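Local coordinates for protein methyltransferase (Geobacter sulfurreducens PCA, PDB 3C3P) that probably transfers a methyl group from S-adenosyl-L-methionine to an oxygen atom of a substrate that is not known, at residues A[42-47]-A[197-202]; A[61-66]-A[116-121]; A[130-135]-A[156-161]; A[145-150]-A[189-194]. All blocks are in the same frame, centred on the assembly; numbering follows the deposited sequence. Where two conformers were deposited one is given.

Contact 1 (A[42-47]-A[197-202]); sequences RQTGRL and VPVGNG
Val199 lies over the first turns of helix 42-55 and overlaps Gln43, Thr44 and Leu47, setting the connection between the last two strands of a Rossmann-like methyltransferase sheet against that helix. Its two methyls divide the work. CG2, anti to the backbone N, comes within 3.7 Å of Gln43 CB, while CG1, held between the backbone N and the carbonyl carbon (chi1 62°), turns to Leu47 CD2 at 3.7 Å. The same leucine methyl also meets Val197 CG2, at 3.6 Å, so one branch of Leu47 is shared by two valines whose side chains slant across it. Of the Gln43 side chain only CB takes part in this packing; its amide leads away and donates a hydrogen bond from NE2 to Asp15. Leu47 also packs on Val197 of the second subunit, which places this apolar patch beside the dimer interface.

The loop owes its shape to two tight turns. An inverse gamma turn centred on Pro198 is followed by a type II' beta turn from Val199 to Gly202, closed by the bond from Gly202 N to Val199 O at 2.9 Å. Gly200 takes the second position of the latter with positive phi (60°), and its bare CA approaches Thr44 OG1 to 3.7 Å.

The polar link between helix and loop is indirect. Thr44 OG1, which is also bonded to Asp41, accepts a hydrogen bond from a water at 2.8 Å, and the oxygen of that water accepts from Asn201 N at 3.0 Å.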
loop_
_atom_site.group_PDB
_atom_site.type_symbol
_atom_site.label_atom_id
_atom_site.label_comp_id
_atom_site.label_asym_id
_atom_site.label_seq_id
_atom_site.Cartn_x
_atom_site.Cartn_y
_atom_site.Cartn_z
ATOM N N ARG A 42 -13.101 -7.852 -2.051
ATOM C CA ARG A 42 -12.847 -6.756 -3.029
ATOM C C ARG A 42 -11.929 -5.658 -2.559
ATOM O O ARG A 42 -11.108 -5.200 -3.328
ATOM C CB ARG A 42 -14.135 -6.106 -3.551
ATOM C CG ARG A 42 -14.914 -6.951 -4.540
ATOM C CD ARG A 42 -16.199 -6.238 -4.979
ATOM N NE ARG A 42 -15.997 -5.034 -5.802
ATOM C CZ ARG A 42 -16.987 -4.183 -6.097
ATOM N NH1 ARG A 42 -18.177 -4.362 -5.563
ATOM N NH2 ARG A 42 -16.783 -3.113 -6.843
ATOM N N GLN A 43 -12.058 -5.222 -1.314
ATOM C CA GLN A 43 -11.200 -4.146 -0.816
ATOM C C GLN A 43 -9.754 -4.619 -0.827
ATOM O O GLN A 43 -8.828 -3.855 -1.119
ATOM C CB GLN A 43 -11.592 -3.712 0.598
ATOM C CG GLN A 43 -12.982 -3.085 0.690
ATOM C CD GLN A 43 -13.077 -1.759 -0.025
ATOM O OE1 GLN A 43 -12.079 -1.232 -0.499
ATOM N NE2 GLN A 43 -14.269 -1.188 -0.056
ATOM N N THR A 44 -9.570 -5.901 -0.512
ATOM C CA THR A 44 -8.244 -6.493 -0.459
ATOM C C THR A 44 -7.668 -6.667 -1.859
ATOM O O THR A 44 -6.508 -6.356 -2.096
ATOM C CB THR A 44 -8.239 -7.840 0.345
ATOM O OG1 THR A 44 -8.685 -7.569 1.683
ATOM C CG2 THR A 44 -6.850 -8.453 0.399
ATOM N N GLY A 45 -8.484 -7.137 -2.782
ATOM C CA GLY A 45 -8.033 -7.338 -4.152
ATOM C C GLY A 45 -7.631 -6.005 -4.763
ATOM O O GLY A 45 -6.634 -5.914 -5.469
ATOM N N ARG A 46 -8.417 -4.972 -4.477
ATOM C CA ARG A 46 -8.125 -3.620 -5.016
ATOM C C ARG A 46 -6.763 -3.135 -4.498
ATOM O O ARG A 46 -5.985 -2.529 -5.217
ATOM C CB ARG A 46 -9.258 -2.625 -4.713
ATOM C CG ARG A 46 -10.549 -2.927 -5.471
ATOM C CD ARG A 46 -11.662 -1.910 -5.206
ATOM N NE ARG A 46 -11.319 -0.540 -5.588
ATOM C CZ ARG A 46 -11.455 -0.067 -6.819
ATOM N NH1 ARG A 46 -11.901 -0.846 -7.782
ATOM N NH2 ARG A 46 -11.124 1.172 -7.105
ATOM N N LEU A 47 -6.449 -3.481 -3.261
ATOM C CA LEU A 47 -5.158 -3.084 -2.672
ATOM C C LEU A 47 -4.062 -3.827 -3.386
ATOM O O LEU A 47 -3.017 -3.254 -3.671
ATOM C CB LEU A 47 -5.067 -3.363 -1.185
ATOM C CG LEU A 47 -3.726 -2.968 -0.548
ATOM C CD1 LEU A 47 -3.477 -1.467 -0.660
ATOM C CD2 LEU A 47 -3.682 -3.470 0.905
ATOM N N VAL A 197 -1.618 -3.491 7.145
ATOM C CA VAL A 197 -2.746 -2.613 6.864
ATOM C C VAL A 197 -4.016 -3.401 7.239
ATOM O O VAL A 197 -4.249 -4.554 6.862
ATOM C CB VAL A 197 -2.754 -1.991 5.447
ATOM C CG1 VAL A 197 -1.486 -1.110 5.250
ATOM C CG2 VAL A 197 -2.885 -3.047 4.367
ATOM N N PRO A 198 -4.846 -2.770 8.032
ATOM C CA PRO A 198 -5.991 -3.562 8.437
ATOM C C PRO A 198 -7.199 -3.586 7.496
ATOM O O PRO A 198 -8.315 -3.254 7.916
ATOM C CB PRO A 198 -6.344 -2.960 9.795
ATOM C CG PRO A 198 -5.920 -1.630 9.721
ATOM C CD PRO A 198 -4.716 -1.546 8.828
ATOM N N VAL A 199 -6.915 -3.941 6.245
ATOM C CA VAL A 199 -7.951 -4.096 5.198
ATOM C C VAL A 199 -8.350 -5.568 5.199
ATOM O O VAL A 199 -7.527 -6.447 5.322
ATOM C CB VAL A 199 -7.494 -3.671 3.775
ATOM C CG1 VAL A 199 -6.339 -4.505 3.282
ATOM C CG2 VAL A 199 -8.655 -3.788 2.789
ATOM N N GLY A 200 -9.638 -5.833 5.091
ATOM C CA GLY A 200 -10.126 -7.217 5.104
ATOM C C GLY A 200 -9.769 -7.961 6.394
ATOM O O GLY A 200 -10.115 -7.550 7.481
ATOM N N ASN A 201 -9.064 -9.061 6.229
ATOM C CA ASN A 201 -8.616 -9.898 7.333
ATOM C C ASN A 201 -7.196 -9.521 7.816
ATOM O O ASN A 201 -6.571 -10.230 8.615
ATOM C CB ASN A 201 -8.682 -11.377 6.926
ATOM C CG ASN A 201 -10.102 -11.857 6.677
ATOM O OD1 ASN A 201 -11.079 -11.304 7.199
ATOM N ND2 ASN A 201 -10.217 -12.928 5.902
ATOM N N GLY A 202 -6.721 -8.385 7.303
ATOM C CA GLY A 202 -5.387 -7.843 7.619
ATOM C C GLY A 202 -4.415 -8.277 6.556
ATOM O O GLY A 202 -4.416 -9.420 6.127
HETATM O O HOH W 1 -8.480 -9.794 3.399
#

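Contact 2 (A[61-66]-A[116-121])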
loop_
_atom_site.group_PDB
_atom_site.type_symbol
_atom_site.label_atom_id
_atom_site.label_comp_id
_atom_site.label_asym_id
_atom_site.label_seq_id
_atom_site.Cartn_x
_atom_site.Cartn_y
_atom_site.Cartn_z
ATOM N N VAL A 61 4.603 -14.246 -8.047
ATOM C CA VAL A 61 4.406 -15.652 -7.710
ATOM C C VAL A 61 3.331 -15.801 -6.608
ATOM O O VAL A 61 3.355 -15.149 -5.558
ATOM C CB VAL A 61 5.761 -16.325 -7.363
ATOM C CG1 VAL A 61 5.571 -17.809 -6.960
ATOM C CG2 VAL A 61 6.730 -16.171 -8.577
ATOM N N VAL A 62 2.353 -16.648 -6.930
ATOM C CA VAL A 62 1.204 -16.924 -6.084
ATOM C C VAL A 62 1.118 -18.413 -5.760
ATOM O O VAL A 62 0.540 -19.179 -6.527
ATOM C CB VAL A 62 -0.090 -16.499 -6.811
ATOM C CG1 VAL A 62 -1.277 -16.615 -5.894
ATOM C CG2 VAL A 62 0.060 -15.066 -7.346
ATOM N N PRO A 63 1.740 -18.842 -4.648
ATOM C CA PRO A 63 1.693 -20.248 -4.264
ATOM C C PRO A 63 0.448 -20.552 -3.473
ATOM O O PRO A 63 0.401 -20.282 -2.283
ATOM C CB PRO A 63 2.940 -20.436 -3.382
ATOM C CG PRO A 63 3.539 -19.080 -3.182
ATOM C CD PRO A 63 2.648 -18.050 -3.802
ATOM N N GLY A 64 -0.518 -21.153 -4.160
ATOM C CA GLY A 64 -1.832 -21.495 -3.611
ATOM C C GLY A 64 -2.778 -20.344 -3.933
ATOM O O GLY A 64 -2.538 -19.204 -3.568
ATOM N N ASP A 65 -3.859 -20.633 -4.639
ATOM C CA ASP A 65 -4.777 -19.565 -4.997
ATOM C C ASP A 65 -6.165 -20.081 -5.362
ATOM O O ASP A 65 -6.427 -20.552 -6.484
ATOM C CB ASP A 65 -4.156 -18.743 -6.141
ATOM C CG ASP A 65 -4.890 -17.451 -6.413
ATOM O OD1 ASP A 65 -5.665 -17.001 -5.547
ATOM O OD2 ASP A 65 -4.661 -16.848 -7.486
ATOM N N GLY A 66 -7.036 -19.989 -4.360
ATOM C CA GLY A 66 -8.426 -20.372 -4.477
ATOM C C GLY A 66 -9.092 -19.616 -5.617
ATOM O O GLY A 66 -9.191 -18.373 -5.616
ATOM N N ASP A 116 2.606 -28.796 -6.110
ATOM C CA ASP A 116 2.938 -28.327 -4.765
ATOM C C ASP A 116 3.303 -26.844 -4.821
ATOM O O ASP A 116 4.296 -26.485 -5.453
ATOM C CB ASP A 116 4.111 -29.091 -4.159
ATOM C CG ASP A 116 4.380 -28.670 -2.728
ATOM O OD1 ASP A 116 3.452 -28.761 -1.893
ATOM O OD2 ASP A 116 5.521 -28.270 -2.431
ATOM N N PRO A 117 2.541 -25.976 -4.120
ATOM C CA PRO A 117 2.843 -24.545 -4.229
ATOM C C PRO A 117 4.296 -24.098 -3.950
ATOM O O PRO A 117 4.895 -23.406 -4.787
ATOM C CB PRO A 117 1.851 -23.915 -3.228
ATOM C CG PRO A 117 0.713 -24.859 -3.205
ATOM C CD PRO A 117 1.340 -26.208 -3.296
ATOM N N LEU A 118 4.863 -24.527 -2.825
ATOM C CA LEU A 118 6.229 -24.094 -2.444
ATOM C C LEU A 118 7.301 -24.844 -3.165
ATOM O O LEU A 118 8.358 -24.293 -3.480
ATOM C CB LEU A 118 6.461 -24.183 -0.941
ATOM C CG LEU A 118 5.673 -23.164 -0.132
ATOM C CD1 LEU A 118 6.045 -23.334 1.311
ATOM C CD2 LEU A 118 5.966 -21.745 -0.612
ATOM N N GLY A 119 7.008 -26.107 -3.437
ATOM C CA GLY A 119 7.941 -26.978 -4.157
ATOM C C GLY A 119 8.258 -26.387 -5.522
ATOM O O GLY A 119 9.415 -26.307 -5.934
ATOM N N ILE A 120 7.213 -25.941 -6.206
ATOM C CA ILE A 120 7.337 -25.349 -7.537
ATOM C C ILE A 120 7.816 -23.889 -7.483
ATOM O O ILE A 120 8.656 -23.466 -8.287
ATOM C CB ILE A 120 6.005 -25.486 -8.323
ATOM C CG1 ILE A 120 5.758 -26.978 -8.615
ATOM C CG2 ILE A 120 6.047 -24.659 -9.593
ATOM C CD1 ILE A 120 4.475 -27.278 -9.328
ATOM N N ALA A 121 7.299 -23.144 -6.514
ATOM C CA ALA A 121 7.646 -21.724 -6.361
ATOM C C ALA A 121 9.143 -21.567 -6.100
ATOM O O ALA A 121 9.811 -20.639 -6.587
ATOM C CB ALA A 121 6.833 -21.085 -5.222
#
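Two prolines meet at the centre of this contact: Pro63 CB and Pro117 CB are 3.6 Å apart, at the point where the backbones also come nearest, with 4.4 Å between Pro63 CA and Pro117 CA. The setting is the C-terminal end of strand 59-63, in the parallel part of a Rossmann-like methyltransferase sheet, covered by the short helix 117-121. The axes of strand 61-63 and helix 117-121 run roughly antiparallel, at 151°, and approach to 8.3 Å, a spacing bridged by the proline rings, Val61, Leu118 and Ala121. One turn further along the helix, Ala121 CB lies against Val61 CG1 at 3.9 Å, the methyl that chi1 of 178° sets anti to the backbone N. Leu118 adds a looser touch: its CB does not aim at the strand, yet its CD2 ends 4.3 Å from Pro63 CB.

Outward from this first shell, the strand is fixed by its neighbours in the sheet, since Val61 pairs through its backbone with Ile129 and Phe131 and Val62 with Val85 and Ile87. Phe137 packs on both Pro117 and Leu118. Past Pro63 the chain leaves the strand at Gly64, whose phi is positive, and Asp65 then hydrogen-bonds through its carboxylate to Ala70 N and Ser71 OG. This glycine-containing turn after the first strand probably corresponds in position to the S-adenosylmethionine-binding loop of related methyltransferases.

On the helix side, Asp116 is the N-cap. Its OD2 accepts from Gly119 N at 2.8 Å, with the donor well above the carboxylate plane, 41° out of it.

Contact 3 (A[130-135]-A[156-161]). With EDO (1,2-ethanediol), chain K.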
loop_
_atom_site.group_PDB
_atom_site.type_symbol
_atom_site.label_atom_id
_atom_site.label_comp_id
_atom_site.label_asym_id
_atom_site.label_seq_id
_atom_site.Cartn_x
_atom_site.Cartn_y
_atom_site.Cartn_z
ATOM N N LEU A 130 5.754 -11.686 -3.987
ATOM C CA LEU A 130 5.443 -13.016 -3.483
ATOM C C LEU A 130 4.182 -12.896 -2.630
ATOM O O LEU A 130 4.150 -12.214 -1.573
ATOM C CB LEU A 130 6.605 -13.621 -2.694
ATOM C CG LEU A 130 6.274 -15.005 -2.105
ATOM C CD1 LEU A 130 5.990 -16.008 -3.230
ATOM C CD2 LEU A 130 7.364 -15.542 -1.169
ATOM N N PHE A 131 3.128 -13.532 -3.129
ATOM C CA PHE A 131 1.831 -13.528 -2.459
ATOM C C PHE A 131 1.759 -14.710 -1.517
ATOM O O PHE A 131 2.211 -15.812 -1.848
ATOM C CB PHE A 131 0.677 -13.579 -3.457
ATOM C CG PHE A 131 -0.686 -13.584 -2.812
ATOM C CD1 PHE A 131 -1.318 -12.387 -2.480
ATOM C CD2 PHE A 131 -1.335 -14.771 -2.539
ATOM C CE1 PHE A 131 -2.591 -12.389 -1.906
ATOM C CE2 PHE A 131 -2.613 -14.775 -1.946
ATOM C CZ PHE A 131 -3.222 -13.584 -1.638
HETATM N N MSE A 132 1.191 -14.463 -0.347
HETATM C CA MSE A 132 1.101 -15.490 0.646
HETATM C C MSE A 132 -0.182 -15.449 1.486
HETATM O O MSE A 132 -0.696 -14.383 1.787
HETATM C CB MSE A 132 2.268 -15.206 1.567
HETATM C CG MSE A 132 2.889 -16.384 2.009
HETATM SE SE MSE A 132 3.989 -15.905 3.485
HETATM C CE MSE A 132 5.212 -14.633 2.601
ATOM N N ASP A 133 -0.691 -16.632 1.828
ATOM C CA ASP A 133 -1.883 -16.785 2.702
ATOM C C ASP A 133 -1.449 -17.356 4.071
ATOM O O ASP A 133 -1.030 -18.504 4.202
ATOM C CB ASP A 133 -2.958 -17.653 2.047
ATOM C CG ASP A 133 -4.257 -17.711 2.862
ATOM O OD1 ASP A 133 -4.277 -17.307 4.055
ATOM O OD2 ASP A 133 -5.269 -18.189 2.301
ATOM N N CYS A 134 -1.554 -16.513 5.082
ATOM C CA CYS A 134 -1.153 -16.880 6.434
ATOM C C CYS A 134 -1.956 -18.006 7.045
ATOM O O CYS A 134 -1.530 -18.569 8.053
ATOM C CB CYS A 134 -1.198 -15.676 7.384
ATOM S SG CYS A 134 0.004 -14.391 6.988
ATOM N N ASP A 135 -3.100 -18.338 6.457
ATOM C CA ASP A 135 -3.955 -19.437 6.950
ATOM C C ASP A 135 -3.449 -20.785 6.519
ATOM O O ASP A 135 -3.723 -21.804 7.142
ATOM C CB ASP A 135 -5.381 -19.349 6.402
ATOM C CG ASP A 135 -6.189 -18.282 7.051
ATOM O OD1 ASP A 135 -5.773 -17.790 8.114
ATOM O OD2 ASP A 135 -7.274 -17.983 6.529
ATOM N N LEU A 156 6.640 -8.631 -0.246
ATOM C CA LEU A 156 5.894 -9.754 0.286
ATOM C C LEU A 156 4.524 -9.219 0.652
ATOM O O LEU A 156 4.405 -8.164 1.282
ATOM C CB LEU A 156 6.573 -10.325 1.540
ATOM C CG LEU A 156 5.964 -11.572 2.163
ATOM C CD1 LEU A 156 6.199 -12.768 1.248
ATOM C CD2 LEU A 156 6.589 -11.798 3.519
ATOM N N ILE A 157 3.501 -9.943 0.230
ATOM C CA ILE A 157 2.079 -9.606 0.519
ATOM C C ILE A 157 1.460 -10.874 1.124
ATOM O O ILE A 157 1.285 -11.899 0.444
ATOM C CB ILE A 157 1.263 -9.132 -0.696
ATOM C CG1 ILE A 157 1.953 -7.950 -1.398
ATOM C CG2 ILE A 157 -0.168 -8.764 -0.239
ATOM C CD1 ILE A 157 1.261 -7.474 -2.667
ATOM N N ALA A 158 1.162 -10.794 2.410
ATOM C CA ALA A 158 0.601 -11.914 3.193
ATOM C C ALA A 158 -0.776 -11.561 3.697
ATOM O O ALA A 158 -0.954 -10.624 4.487
ATOM C CB ALA A 158 1.535 -12.285 4.353
ATOM N N VAL A 159 -1.762 -12.312 3.226
ATOM C CA VAL A 159 -3.142 -12.057 3.605
ATOM C C VAL A 159 -3.523 -12.872 4.829
ATOM O O VAL A 159 -2.771 -13.757 5.283
ATOM C CB VAL A 159 -4.141 -12.279 2.436
ATOM C CG1 VAL A 159 -3.857 -11.252 1.296
ATOM C CG2 VAL A 159 -4.150 -13.746 1.932
ATOM N N ASN A 160 -4.702 -12.560 5.336
ATOM C CA ASN A 160 -5.261 -13.221 6.549
ATOM C C ASN A 160 -4.274 -13.124 7.702
ATOM O O ASN A 160 -4.096 -14.045 8.499
ATOM C CB ASN A 160 -5.641 -14.672 6.264
ATOM C CG ASN A 160 -6.648 -14.782 5.156
ATOM O OD1 ASN A 160 -7.513 -13.927 5.018
ATOM N ND2 ASN A 160 -6.530 -15.824 4.342
ATOM N N ALA A 161 -3.637 -11.966 7.767
ATOM C CA ALA A 161 -2.626 -11.633 8.789
ATOM C C ALA A 161 -3.148 -11.302 10.210
ATOM O O ALA A 161 -2.407 -11.462 11.176
ATOM C CB ALA A 161 -1.734 -10.515 8.307
HETATM C C1 EDO K . -4.528 -16.707 10.859
HETATM O O1 EDO K . -4.307 -16.364 9.483
HETATM C C2 EDO K . -4.699 -15.488 11.772
HETATM O O2 EDO K . -3.763 -14.472 11.407
#
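Phe131 and Val159 form the apolar centre on one face of this parallel strand pair. The valine crosses the phenylalanine at about a right angle, with CG1 3.6 Å from Phe131 CE1 and CG2 3.7 Å from Phe131 CZ. With CG anti to the backbone N (chi1 180°), the ring reaches toward strand 154-159, while Ile157 and Phe131 both pack on Leu48 of helix 42-55. The other face carries Leu130 and Leu156, lying side by side and pointing the same way, and the small Ala158, whose CB meets Cys134 SG at 3.7 Å; helix 181-186 covers this side through Phe182 and Leu186.

Between the faces, the backbones are laddered in register from Leu130 with Leu156 to Asp133 with Val159. Ile157 N donates to Leu130 O almost straight, at 172°, and Ile157 O in turn receives Met132 N. Val159 N donates to Met132 O at 2.7 Å, and Cys134 N, the last rung, to Val159 O.

Beyond the strand ends the contact becomes polar. Asp133 OD1 accepts from Asn160 ND2 at 2.7 Å and from Asp135 N at 2.9 Å, the latter bond closing an Asx turn. Asn160 OD1 is occupied by Asn201, so both ends of this amide are engaged. A 1,2-ethanediol, probably from the crystallisation liquor, lies beside Asp135 and Asn160 O. Asp133 and Asn160 probably correspond in position to metal-binding residues of catechol O-methyltransferase-like enzymes, though no metal is modelled on them here. Gripped from opposite faces of its carboxylate plane, OD1 ties the turn after strand 127-133 to Asn160.

Contact 4 (A[145-150]-A[189-194]). With EDO (1,2-ethanediol), chain L.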
loop_
_atom_site.group_PDB
_atom_site.type_symbol
_atom_site.label_atom_id
_atom_site.label_comp_id
_atom_site.label_asym_id
_atom_site.label_seq_id
_atom_site.Cartn_x
_atom_site.Cartn_y
_atom_site.Cartn_z
ATOM N N ARG A 145 12.634 -20.632 2.979
ATOM C CA ARG A 145 12.760 -21.379 1.717
ATOM C C ARG A 145 12.825 -20.501 0.476
ATOM O O ARG A 145 13.579 -20.779 -0.458
ATOM C CB ARG A 145 11.562 -22.321 1.528
HETATM N N MSE A 146 12.036 -19.430 0.509
HETATM C CA MSE A 146 11.862 -18.494 -0.630
HETATM C C MSE A 146 12.711 -17.218 -0.685
HETATM O O MSE A 146 12.834 -16.607 -1.753
HETATM C CB MSE A 146 10.383 -18.034 -0.674
HETATM C CG MSE A 146 9.332 -19.149 -0.848
HETATM SE SE MSE A 146 9.506 -20.144 -2.506
HETATM C CE MSE A 146 9.351 -18.658 -3.756
ATOM N N ASN A 147 13.284 -16.799 0.435
ATOM C CA ASN A 147 14.040 -15.543 0.419
ATOM C C ASN A 147 15.095 -15.517 -0.695
ATOM O O ASN A 147 15.378 -14.460 -1.275
ATOM C CB ASN A 147 14.703 -15.238 1.758
ATOM C CG ASN A 147 15.086 -13.794 1.870
ATOM O OD1 ASN A 147 14.313 -12.915 1.505
ATOM N ND2 ASN A 147 16.252 -13.529 2.406
ATOM N N ARG A 148 15.636 -16.697 -0.991
ATOM C CA ARG A 148 16.688 -16.882 -2.016
ATOM C C ARG A 148 16.178 -16.667 -3.437
ATOM O O ARG A 148 16.952 -16.451 -4.376
ATOM C CB ARG A 148 17.243 -18.309 -1.991
ATOM C CG ARG A 148 17.898 -18.743 -0.703
ATOM C CD ARG A 148 18.509 -20.119 -0.869
ATOM N NE ARG A 148 17.505 -21.144 -1.145
ATOM C CZ ARG A 148 16.850 -21.837 -0.211
ATOM N NH1 ARG A 148 17.081 -21.621 1.081
ATOM N NH2 ARG A 148 15.949 -22.750 -0.575
ATOM N N CYS A 149 14.861 -16.746 -3.552
ATOM C CA CYS A 149 14.139 -16.642 -4.829
ATOM C C CYS A 149 13.670 -15.240 -5.100
ATOM O O CYS A 149 13.207 -14.914 -6.196
ATOM C CB CYS A 149 12.934 -17.587 -4.811
ATOM S SG CYS A 149 13.383 -19.339 -4.546
ATOM N N LEU A 150 13.849 -14.397 -4.100
ATOM C CA LEU A 150 13.391 -13.003 -4.196
ATOM C C LEU A 150 14.360 -12.068 -4.907
ATOM O O LEU A 150 15.572 -12.189 -4.799
ATOM C CB LEU A 150 13.062 -12.418 -2.808
ATOM C CG LEU A 150 11.956 -13.067 -1.973
ATOM C CD1 LEU A 150 11.809 -12.295 -0.673
ATOM C CD2 LEU A 150 10.643 -13.106 -2.746
ATOM N N ARG A 189 12.631 -8.973 11.341
ATOM C CA ARG A 189 13.590 -9.184 10.260
ATOM C C ARG A 189 14.130 -7.861 9.778
ATOM O O ARG A 189 13.490 -7.127 9.015
ATOM C CB ARG A 189 12.989 -10.034 9.189
ATOM C CG ARG A 189 12.978 -11.377 9.803
ATOM C CD ARG A 189 12.804 -12.434 8.876
ATOM N NE ARG A 189 13.773 -12.370 7.801
ATOM C CZ ARG A 189 14.058 -13.417 7.059
ATOM N NH1 ARG A 189 13.525 -14.575 7.393
ATOM N NH2 ARG A 189 14.907 -13.308 6.061
ATOM N N ARG A 190 15.366 -7.605 10.199
ATOM C CA ARG A 190 16.036 -6.339 9.864
ATOM C C ARG A 190 16.293 -6.162 8.381
ATOM O O ARG A 190 16.688 -5.090 7.941
ATOM C CB ARG A 190 17.353 -6.142 10.638
ATOM C CG ARG A 190 17.186 -5.877 12.135
ATOM C CD ARG A 190 18.471 -5.270 12.659
ATOM N NE ARG A 190 18.480 -4.950 14.083
ATOM C CZ ARG A 190 17.554 -5.317 14.963
ATOM N NH1 ARG A 190 16.539 -6.088 14.599
ATOM N NH2 ARG A 190 17.685 -4.951 16.237
ATOM N N ASP A 191 16.062 -7.225 7.631
ATOM C CA ASP A 191 16.256 -7.237 6.176
ATOM C C ASP A 191 14.992 -6.836 5.437
ATOM O O ASP A 191 14.999 -6.649 4.229
ATOM C CB ASP A 191 16.803 -8.560 5.652
ATOM C CG ASP A 191 16.026 -9.768 6.112
ATOM O OD1 ASP A 191 15.337 -9.702 7.155
ATOM O OD2 ASP A 191 16.165 -10.797 5.421
ATOM N N PHE A 192 13.933 -6.667 6.215
ATOM C CA PHE A 192 12.627 -6.205 5.709
ATOM C C PHE A 192 12.060 -5.015 6.456
ATOM O O PHE A 192 12.299 -4.819 7.644
ATOM C CB PHE A 192 11.570 -7.310 5.793
ATOM C CG PHE A 192 11.744 -8.388 4.792
ATOM C CD1 PHE A 192 12.585 -9.458 5.040
ATOM C CD2 PHE A 192 11.046 -8.354 3.600
ATOM C CE1 PHE A 192 12.743 -10.465 4.117
ATOM C CE2 PHE A 192 11.226 -9.344 2.657
ATOM C CZ PHE A 192 12.070 -10.420 2.935
ATOM N N PHE A 193 11.324 -4.197 5.705
ATOM C CA PHE A 193 10.571 -3.087 6.273
ATOM C C PHE A 193 9.098 -3.542 6.175
ATOM O O PHE A 193 8.542 -3.735 5.082
ATOM C CB PHE A 193 10.767 -1.725 5.608
ATOM C CG PHE A 193 9.944 -0.651 6.258
ATOM C CD1 PHE A 193 10.457 0.079 7.324
ATOM C CD2 PHE A 193 8.622 -0.416 5.847
ATOM C CE1 PHE A 193 9.688 1.062 7.948
ATOM C CE2 PHE A 193 7.850 0.548 6.457
ATOM C CZ PHE A 193 8.376 1.290 7.523
ATOM N N THR A 194 8.451 -3.649 7.321
ATOM C CA THR A 194 7.087 -4.183 7.355
ATOM C C THR A 194 6.009 -3.319 7.997
ATOM O O THR A 194 6.253 -2.495 8.850
ATOM C CB THR A 194 7.103 -5.567 8.168
ATOM O OG1 THR A 194 8.070 -6.488 7.622
ATOM C CG2 THR A 194 5.747 -6.258 8.160
HETATM C C1 EDO L . 12.398 -2.389 9.626
HETATM O O1 EDO L . 13.662 -2.500 8.999
HETATM C C2 EDO L . 12.367 -1.566 10.914
HETATM O O2 EDO L . 11.438 -0.478 10.830
#
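Where the sheet reaches its outermost strand within this chain, the beta turn leading into strand 192-197 meets the 3-10 segment 147-149 and the start of strand 150-151. On the 145-150 side, Asn147 and Leu150 do the touching, and both reach the same corner of Phe192. Asn147 OD1 lies at the ring edge, near its plane, 3.6 Å from Phe192 CZ; the amide and ring planes are turned 48° apart. Leu150 CD1 comes to the same edge at 4.1 Å from Phe192 CZ, with its side chain crossing the ring at about a right angle. Leu143 and Leu186 also pack on this phenylalanine. Asn147 OD1 is buried by the contact and has no hydrogen-bonding partner in the model.

The other end of the same amide stands near an ion pair. A chi1 of -162° swings the Asn147 amide out toward the turn, and its ND2 stops 3.9 Å from Arg189 NH2, a proximity without a bond. Arg189 is instead committed to Asp191, which it grips side-on with two nitrogens: NE to OD1 at 3.2 Å and NH2 to OD2 at 2.9 Å. Both bonds are nearly straight, the latter at 178°, and each uses a syn lone pair with the oxygen close to the guanidinium plane. The bend of Arg189 at chi3 brings its NE and NH2 edge to the Asp191 carboxylate.

Phe192 N closes the turn onto Arg189 O. The result is a type I beta turn, Arg189 to Phe192, braced by a bidentate arginine-aspartate salt bridge at the entry to the outermost strand of the sheet within this chain.

How the contacts relate
From the N terminus, helix 42-55 opens contact 1, whose loop closes only at residues 197-202 and encloses the other three. Within it, contact 2 ties strand 59-63 to helix 117-121 and closes before contact 3 opens. Contacts 3 and 4 then cross, because residues 145-150 fall between the two strands of contact 3 and residues 189-194 follow them. The sheet joins contacts 2 and 3 through Val61 O and Phe131 N, while Gly202 O with Ala161 N, and Thr44 packing on Val159, join contacts 1 and 3. Met146 packs against both Leu118 and Leu130, bringing contact 4 to contacts 2 and 3. Contacts 1 and 4 both border the second subunit.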